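Local coordinates for manganese-dependent inorganic pyrophosphatase (Methanocaldococcus jannaschii, PDB 2EB0), which catalyses the hydrolysis of inorganic diphosphate to two phosphates, using a pair of manganese ions in each subunit, at residues D11-A16 with L64-E69; G6-D11 with A30-I35. All coordinates share one frame; numbering follows the deposited sequence.

Overall arrangement
Strand 2-5 runs into the loop 6-11, then helix 12-25, then strand 28-31, which lies beside and parallel to 2-5. Interaction 2 closes this beta-alpha-beta crossover, bringing the loop that leaves strand 2-5 against the end of strand 28-31 and the loop that follows it. Interaction 1 starts at 11-16, before interaction 2 has closed, and reaches forward to 64-69 at the end of strand 61-65, the neighbour of 2-5 on its other side. The two contacts therefore cross along the chain, and they share D11. Their centres lie 8 Å apart, H7 packs against S14 and D66, and both touch the same manganese ion. Together they join three adjacent strands of the parallel sheet around the metal centre.

Interaction 1 (D11-A16 with L64-E69); sequences DTDSIA and LVDHSE. With MN (manganese (II) ion), chain F; MN (manganese (II) ion), chain E.
The dinuclear manganese centre of this family II pyrophosphatase sits between the first turn of helix 12-25 and the loop leaving strand 61-65, with D66 facing D11, D13 and S14. D66 bridges the metals: OD1 binds the ion of chain F, while OD2 binds that of chain E at 2.3 Å. The ions are 3.4 Å apart. From the helix side, D11 OD2 reaches the chain F manganese at 2.3 Å, and D13 OD1 reaches the chain E manganese at 2.1 Å. H7 adds a ligand to the first site, and H88 and D147 add ligands to the second. The carboxylate planes of D13 and D66 are turned 70° apart, and each gives one oxygen to the common ion; D13 OD1 also accepts from T109 N.

S14 works in the second shell. Its OG donates to D66 OD1 over 2.9 Å, meeting the anti lone pair, the side away from OD2. D11, the N-cap residue of the helix, accepts the N-H of S14 on OD1 at 2.9 Å, nearly straight (169°). With CG between the backbone N and the carbonyl carbon (chi1 48°), the D11 carboxylate reaches S14 N through OD1 and the metal through OD2. An alanine in place of S14 would leave D66 OD1 with its manganese but without the hydroxyl donor, and would probably open a small gap between the helix and D66. On the strand side, H67 ND1 donates in its ring plane to V65 O at 3.0 Å, across the backbone of D66. With D11, D13 and D66 crowded together, their mutual repulsion is presumably offset by the two cations, and the donors from S14 and T109 should further steady the oxygens.

Interaction 2 (G6-D11 with A30-I35); sequences GHKNPD and ARLGDI. With MN (manganese (II) ion), chain F.
A water between N9 and L32 makes the shortest polar bond here: it accepts from N9 N at 2.6 Å and donates to L32 O at 3.0 Å. No direct hydrogen bond spans the two segments; this water and three others do that work. A second joins L32 N to H7 O, and a third links N9 OD1 with D34 N. The fourth, between G6 N and A30 O, holds G6 only weakly.

L32 fills the middle of the contact. CG stands anti to the carbonyl carbon (chi1 -68°), and CD1 comes up to G6 O at 3.3 Å, while L32 CB lies 4.1 Å from K8 CG. Beyond CG the lysine chain runs extended, away from L32, to a salt bridge with D75. Within the loop, H7 ND1 donates to K8 O at 2.8 Å, approaching from above the carbonyl plane and tilted somewhat out of the imidazole plane. With ND1 so held, the other ring nitrogen, NE2, binds the chain F manganese at 2.4 Å. Further along, the ring of P10 lies against the backbone of G33 and D34: P10 CG is 3.3 Å from D34 O and P10 CD 3.6 Å from G33 CA. A CB on G33 would clash with P10 CD. R31 NH1 donates to G33 O.

Around this pairing, L32 rests on V5 of strand 2-5, P10 and R31 both touch I15 of helix 12-25, and I35 packs on E40 and L43 of helix 37-45.

Interaction 1 (D11-A16 with L64-E69)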
ATOM      1  N   ASP B  11     -11.585 -13.268 -11.694  1.00 27.47           N
ATOM      2  CA  ASP B  11     -10.953 -13.737 -12.917  1.00 25.95           C
ATOM      3  C   ASP B  11     -10.003 -14.827 -12.441  1.00 23.73           C
ATOM      4  O   ASP B  11      -9.926 -15.109 -11.240  1.00 22.56           O
ATOM      5  CB  ASP B  11     -10.176 -12.628 -13.618  1.00 22.56           C
ATOM      6  CG  ASP B  11      -9.284 -11.865 -12.677  1.00 27.31           C
ATOM      7  OD1 ASP B  11      -8.887 -12.424 -11.631  1.00 27.78           O
ATOM      8  OD2 ASP B  11      -8.970 -10.700 -12.994  1.00 31.65           O
ATOM      9  N   THR B  12      -9.282 -15.433 -13.374  1.00 22.74           N
ATOM     10  CA  THR B  12      -8.362 -16.502 -13.037  1.00 21.37           C
ATOM     11  C   THR B  12      -7.289 -16.108 -12.033  1.00 21.28           C
ATOM     12  O   THR B  12      -6.942 -16.911 -11.170  1.00 21.22           O
ATOM     13  CB  THR B  12      -7.691 -17.051 -14.299  1.00 13.53           C
ATOM     14  OG1 THR B  12      -8.691 -17.651 -15.125  1.00 13.65           O
ATOM     15  CG2 THR B  12      -6.627 -18.092 -13.942  1.00 14.38           C
ATOM     16  N   ASP B  13      -6.764 -14.888 -12.143  1.00 19.03           N
ATOM     17  CA  ASP B  13      -5.725 -14.439 -11.213  1.00 22.45           C
ATOM     18  C   ASP B  13      -6.286 -14.466  -9.796  1.00 20.88           C
ATOM     19  O   ASP B  13      -5.667 -15.013  -8.894  1.00 21.44           O
ATOM     20  CB  ASP B  13      -5.247 -13.015 -11.543  1.00 21.91           C
ATOM     21  CG  ASP B  13      -3.985 -12.626 -10.773  1.00 24.03           C
ATOM     22  OD1 ASP B  13      -3.728 -11.419 -10.611  1.00 25.68           O
ATOM     23  OD2 ASP B  13      -3.234 -13.517 -10.332  1.00 22.13           O
ATOM     24  N   SER B  14      -7.468 -13.880  -9.615  1.00 19.18           N
ATOM     25  CA  SER B  14      -8.133 -13.838  -8.318  1.00 17.73           C
ATOM     26  C   SER B  14      -8.373 -15.223  -7.710  1.00 18.14           C
ATOM     27  O   SER B  14      -8.224 -15.408  -6.504  1.00 16.52           O
ATOM     28  CB  SER B  14      -9.481 -13.117  -8.440  1.00 15.69           C
ATOM     29  OG  SER B  14      -9.371 -11.750  -8.083  1.00 18.38           O
ATOM     30  N   ILE B  15      -8.762 -16.181  -8.548  1.00 18.66           N
ATOM     31  CA  ILE B  15      -9.050 -17.538  -8.094  1.00 18.08           C
ATOM     32  C   ILE B  15      -7.777 -18.302  -7.765  1.00 18.81           C
ATOM     33  O   ILE B  15      -7.636 -18.816  -6.659  1.00 18.11           O
ATOM     34  CB  ILE B  15      -9.872 -18.304  -9.162  1.00 16.04           C
ATOM     35  CG1 ILE B  15     -11.240 -17.630  -9.330  1.00 17.64           C
ATOM     36  CG2 ILE B  15     -10.035 -19.769  -8.779  1.00 12.99           C
ATOM     37  CD1 ILE B  15     -12.112 -17.673  -8.085  1.00 18.47           C
ATOM     38  N   ALA B  16      -6.855 -18.363  -8.722  1.00 18.86           N
ATOM     39  CA  ALA B  16      -5.582 -19.052  -8.536  1.00 18.64           C
ATOM     40  C   ALA B  16      -4.789 -18.476  -7.362  1.00 18.33           C
ATOM     41  O   ALA B  16      -4.289 -19.219  -6.521  1.00 17.71           O
ATOM     42  CB  ALA B  16      -4.753 -18.965  -9.815  1.00 15.11           C
ATOM     43  N   LEU B  64      -6.814 -10.308   1.515  1.00 20.63           N
ATOM     44  CA  LEU B  64      -7.245  -9.972   0.169  1.00 20.30           C
ATOM     45  C   LEU B  64      -6.129 -10.145  -0.843  1.00 20.70           C
ATOM     46  O   LEU B  64      -4.983  -9.803  -0.573  1.00 22.75           O
ATOM     47  CB  LEU B  64      -7.736  -8.529   0.125  1.00 13.90           C
ATOM     48  CG  LEU B  64      -8.864  -8.174   1.095  1.00 15.13           C
ATOM     49  CD1 LEU B  64      -9.170  -6.682   0.984  1.00 12.96           C
ATOM     50  CD2 LEU B  64     -10.105  -9.007   0.771  1.00 14.72           C
ATOM     51  N   VAL B  65      -6.475 -10.705  -1.997  1.00 16.02           N
ATOM     52  CA  VAL B  65      -5.528 -10.875  -3.087  1.00 15.96           C
ATOM     53  C   VAL B  65      -6.143 -10.291  -4.340  1.00 16.99           C
ATOM     54  O   VAL B  65      -7.356 -10.341  -4.529  1.00 17.57           O
ATOM     55  CB  VAL B  65      -5.193 -12.360  -3.400  1.00 20.10           C
ATOM     56  CG1 VAL B  65      -4.309 -12.939  -2.314  1.00 20.43           C
ATOM     57  CG2 VAL B  65      -6.482 -13.170  -3.555  1.00 20.92           C
ATOM     58  N   ASP B  66      -5.299  -9.688  -5.165  1.00 15.61           N
ATOM     59  CA  ASP B  66      -5.729  -9.161  -6.442  1.00 14.30           C
ATOM     60  C   ASP B  66      -6.658  -7.964  -6.435  1.00 14.76           C
ATOM     61  O   ASP B  66      -7.319  -7.704  -7.436  1.00 10.50           O
ATOM     62  CB  ASP B  66      -6.393 -10.273  -7.242  1.00 16.85           C
ATOM     63  CG  ASP B  66      -6.277 -10.057  -8.722  1.00 16.72           C
ATOM     64  OD1 ASP B  66      -7.131 -10.582  -9.459  1.00 18.10           O
ATOM     65  OD2 ASP B  66      -5.317  -9.376  -9.144  1.00 15.59           O
ATOM     66  N   HIS B  67      -6.743  -7.257  -5.315  1.00 21.04           N
ATOM     67  CA  HIS B  67      -7.583  -6.075  -5.260  1.00 21.22           C
ATOM     68  C   HIS B  67      -7.363  -5.288  -3.976  1.00 23.39           C
ATOM     69  O   HIS B  67      -6.969  -5.836  -2.943  1.00 22.56           O
ATOM     70  CB  HIS B  67      -9.071  -6.429  -5.448  1.00 18.22           C
ATOM     71  CG  HIS B  67      -9.725  -7.048  -4.248  1.00 17.98           C
ATOM     72  ND1 HIS B  67      -9.410  -8.308  -3.790  1.00 18.02           N
ATOM     73  CD2 HIS B  67     -10.718  -6.592  -3.443  1.00 17.08           C
ATOM     74  CE1 HIS B  67     -10.180  -8.604  -2.755  1.00 17.65           C
ATOM     75  NE2 HIS B  67     -10.982  -7.580  -2.524  1.00 16.55           N
ATOM     76  N   SER B  68      -7.600  -3.988  -4.073  1.00 26.54           N
ATOM     77  CA  SER B  68      -7.426  -3.076  -2.958  1.00 28.87           C
ATOM     78  C   SER B  68      -8.488  -1.994  -3.097  1.00 29.75           C
ATOM     79  O   SER B  68      -8.218  -0.812  -2.902  1.00 31.17           O
ATOM     80  CB  SER B  68      -6.030  -2.454  -3.019  1.00 30.57           C
ATOM     81  OG  SER B  68      -5.823  -1.549  -1.951  1.00 33.90           O
ATOM     82  N   GLU B  69      -9.695  -2.408  -3.455  1.00 26.76           N
ATOM     83  CA  GLU B  69     -10.795  -1.470  -3.633  1.00 27.67           C
ATOM     84  C   GLU B  69     -12.030  -1.963  -2.883  1.00 26.96           C
ATOM     85  O   GLU B  69     -12.484  -3.093  -3.085  1.00 25.67           O
ATOM     86  CB  GLU B  69     -11.118  -1.317  -5.121  1.00 27.98           C
ATOM     87  CG  GLU B  69     -12.151  -0.239  -5.423  1.00 34.29           C
ATOM     88  CD  GLU B  69     -11.557   1.167  -5.444  1.00 38.28           C
ATOM     89  OE1 GLU B  69     -12.339   2.144  -5.347  1.00 37.86           O
ATOM     90  OE2 GLU B  69     -10.314   1.292  -5.571  1.00 38.56           O
TER
HETATM   91 MN    MN F 504      -8.196  -9.706 -11.115  1.00 34.39          MN
HETATM   92 MN    MN E 503      -4.815  -9.727 -11.353  1.00 34.64          MN

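Interaction 2 (G6-D11 with A30-I35)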
ATOM      1  N   GLY B   6     -10.333 -13.170  -3.422  1.00 16.16           N
ATOM      2  CA  GLY B   6     -10.101 -12.280  -4.539  1.00 15.06           C
ATOM      3  C   GLY B   6     -11.266 -11.310  -4.611  1.00 15.64           C
ATOM      4  O   GLY B   6     -12.078 -11.239  -3.690  1.00 17.45           O
ATOM      5  N   HIS B   7     -11.371 -10.579  -5.710  1.00 22.10           N
ATOM      6  CA  HIS B   7     -12.425  -9.587  -5.869  1.00 23.82           C
ATOM      7  C   HIS B   7     -13.719 -10.094  -6.510  1.00 24.57           C
ATOM      8  O   HIS B   7     -13.782 -11.203  -7.057  1.00 23.55           O
ATOM      9  CB  HIS B   7     -11.883  -8.420  -6.688  1.00 25.42           C
ATOM     10  CG  HIS B   7     -11.348  -8.821  -8.029  1.00 27.24           C
ATOM     11  ND1 HIS B   7     -12.135  -9.393  -9.007  1.00 28.73           N
ATOM     12  CD2 HIS B   7     -10.101  -8.733  -8.554  1.00 27.05           C
ATOM     13  CE1 HIS B   7     -11.397  -9.639 -10.075  1.00 27.18           C
ATOM     14  NE2 HIS B   7     -10.159  -9.247  -9.826  1.00 27.85           N
ATOM     15  N   LYS B   8     -14.753  -9.264  -6.429  1.00 20.78           N
ATOM     16  CA  LYS B   8     -16.039  -9.590  -7.027  1.00 21.96           C
ATOM     17  C   LYS B   8     -15.811  -9.794  -8.527  1.00 20.61           C
ATOM     18  O   LYS B   8     -14.882  -9.215  -9.094  1.00 19.26           O
ATOM     19  CB  LYS B   8     -17.024  -8.454  -6.773  1.00 29.85           C
ATOM     20  CG  LYS B   8     -17.429  -8.341  -5.312  1.00 31.60           C
ATOM     21  CD  LYS B   8     -18.307  -7.131  -5.083  1.00 34.27           C
ATOM     22  CE  LYS B   8     -18.881  -7.116  -3.675  1.00 39.85           C
ATOM     23  NZ  LYS B   8     -19.695  -5.888  -3.426  1.00 42.94           N
ATOM     24  N   ASN B   9     -16.655 -10.608  -9.159  1.00 24.67           N
ATOM     25  CA  ASN B   9     -16.513 -10.924 -10.582  1.00 25.03           C
ATOM     26  C   ASN B   9     -15.084 -11.423 -10.784  1.00 25.67           C
ATOM     27  O   ASN B   9     -14.327 -10.887 -11.594  1.00 26.07           O
ATOM     28  CB  ASN B   9     -16.770  -9.695 -11.460  1.00 23.04           C
ATOM     29  CG  ASN B   9     -18.205  -9.203 -11.368  1.00 25.99           C
ATOM     30  OD1 ASN B   9     -19.134  -9.991 -11.189  1.00 26.91           O
ATOM     31  ND2 ASN B   9     -18.394  -7.897 -11.509  1.00 27.12           N
ATOM     32  N   PRO B  10     -14.707 -12.472 -10.044  1.00 24.49           N
ATOM     33  CA  PRO B  10     -13.378 -13.086 -10.083  1.00 25.05           C
ATOM     34  C   PRO B  10     -12.854 -13.554 -11.437  1.00 26.60           C
ATOM     35  O   PRO B  10     -13.580 -14.136 -12.240  1.00 25.30           O
ATOM     36  CB  PRO B  10     -13.513 -14.246  -9.103  1.00 27.36           C
ATOM     37  CG  PRO B  10     -14.942 -14.663  -9.291  1.00 26.37           C
ATOM     38  CD  PRO B  10     -15.646 -13.325  -9.291  1.00 25.24           C
ATOM     39  N   ASP B  11     -11.585 -13.268 -11.694  1.00 27.47           N
ATOM     40  CA  ASP B  11     -10.953 -13.737 -12.917  1.00 25.95           C
ATOM     41  C   ASP B  11     -10.003 -14.827 -12.441  1.00 23.73           C
ATOM     42  O   ASP B  11      -9.926 -15.109 -11.240  1.00 22.56           O
ATOM     43  CB  ASP B  11     -10.176 -12.628 -13.618  1.00 22.56           C
ATOM     44  CG  ASP B  11      -9.284 -11.865 -12.677  1.00 27.31           C
ATOM     45  OD1 ASP B  11      -8.887 -12.424 -11.631  1.00 27.78           O
ATOM     46  OD2 ASP B  11      -8.970 -10.700 -12.994  1.00 31.65           O
ATOM     47  N   ALA B  30     -11.217 -18.789  -1.024  1.00 19.10           N
ATOM     48  CA  ALA B  30     -12.598 -18.407  -1.244  1.00 19.48           C
ATOM     49  C   ALA B  30     -12.705 -17.456  -2.424  1.00 19.80           C
ATOM     50  O   ALA B  30     -11.689 -16.962  -2.934  1.00 17.04           O
ATOM     51  CB  ALA B  30     -13.168 -17.761   0.015  1.00 22.75           C
ATOM     52  N   ARG B  31     -13.947 -17.211  -2.842  1.00 22.38           N
ATOM     53  CA  ARG B  31     -14.255 -16.341  -3.966  1.00 22.61           C
ATOM     54  C   ARG B  31     -15.454 -15.453  -3.627  1.00 22.40           C
ATOM     55  O   ARG B  31     -16.292 -15.816  -2.803  1.00 23.79           O
ATOM     56  CB  ARG B  31     -14.556 -17.201  -5.201  1.00 23.84           C
ATOM     57  CG  ARG B  31     -15.669 -18.215  -4.975  1.00 25.94           C
ATOM     58  CD  ARG B  31     -15.689 -19.309  -6.046  1.00 28.55           C
ATOM     59  NE  ARG B  31     -16.770 -20.273  -5.828  1.00 27.20           N
ATOM     60  CZ  ARG B  31     -18.024 -20.098  -6.244  1.00 28.71           C
ATOM     61  NH1 ARG B  31     -18.368 -18.996  -6.905  1.00 22.86           N
ATOM     62  NH2 ARG B  31     -18.938 -21.027  -6.002  1.00 26.07           N
ATOM     63  N   LEU B  32     -15.530 -14.289  -4.263  1.00 25.47           N
ATOM     64  CA  LEU B  32     -16.615 -13.346  -4.022  1.00 25.85           C
ATOM     65  C   LEU B  32     -17.639 -13.337  -5.144  1.00 26.35           C
ATOM     66  O   LEU B  32     -18.561 -12.529  -5.130  1.00 29.17           O
ATOM     67  CB  LEU B  32     -16.061 -11.923  -3.842  1.00 19.88           C
ATOM     68  CG  LEU B  32     -15.226 -11.608  -2.595  1.00 20.59           C
ATOM     69  CD1 LEU B  32     -14.943 -10.108  -2.523  1.00 16.00           C
ATOM     70  CD2 LEU B  32     -15.978 -12.042  -1.353  1.00 21.72           C
ATOM     71  N   GLY B  33     -17.476 -14.232  -6.113  1.00 26.52           N
ATOM     72  CA  GLY B  33     -18.405 -14.293  -7.233  1.00 26.72           C
ATOM     73  C   GLY B  33     -18.298 -15.581  -8.031  1.00 26.61           C
ATOM     74  O   GLY B  33     -17.539 -16.478  -7.670  1.00 27.69           O
ATOM     75  N   ASP B  34     -19.057 -15.680  -9.117  0.50 12.85           N
ATOM     76  CA  ASP B  34     -19.030 -16.881  -9.945  0.50 13.61           C
ATOM     77  C   ASP B  34     -17.801 -16.924 -10.835  0.50 12.81           C
ATOM     78  O   ASP B  34     -17.287 -15.891 -11.248  0.50 11.01           O
ATOM     79  CB  ASP B  34     -20.293 -16.976 -10.799  0.50 56.69           C
ATOM     80  CG  ASP B  34     -21.500 -17.413  -9.997  0.50 62.26           C
ATOM     81  OD1 ASP B  34     -21.414 -18.460  -9.320  1.00 64.76           O
ATOM     82  OD2 ASP B  34     -22.535 -16.714 -10.046  1.00 68.21           O
ATOM     83  N   ILE B  35     -17.336 -18.135 -11.119  1.00 28.06           N
ATOM     84  CA  ILE B  35     -16.154 -18.352 -11.949  1.00 30.84           C
ATOM     85  C   ILE B  35     -16.483 -18.230 -13.438  1.00 29.91           C
ATOM     86  O   ILE B  35     -17.541 -18.672 -13.882  1.00 32.27           O
ATOM     87  CB  ILE B  35     -15.568 -19.747 -11.655  1.00 40.84           C
ATOM     88  CG1 ILE B  35     -14.516 -20.128 -12.685  1.00 43.73           C
ATOM     89  CG2 ILE B  35     -16.669 -20.763 -11.655  1.00 43.59           C
ATOM     90  CD1 ILE B  35     -13.910 -21.489 -12.431  1.00 42.48           C
TER
HETATM   91 MN    MN F 504      -8.196  -9.706 -11.115  1.00 34.39          MN
HETATM   92  O   HOH W   1     -10.870 -15.373  -5.203  1.00 22.01           O
HETATM   93  O   HOH W   2     -13.029 -13.939  -5.928  1.00 36.54           O
HETATM   94  O   HOH W   3     -18.860 -11.192  -7.826  1.00 35.66           O
HETATM   95  O   HOH W   4     -19.700 -12.889 -10.720  1.00 40.28           O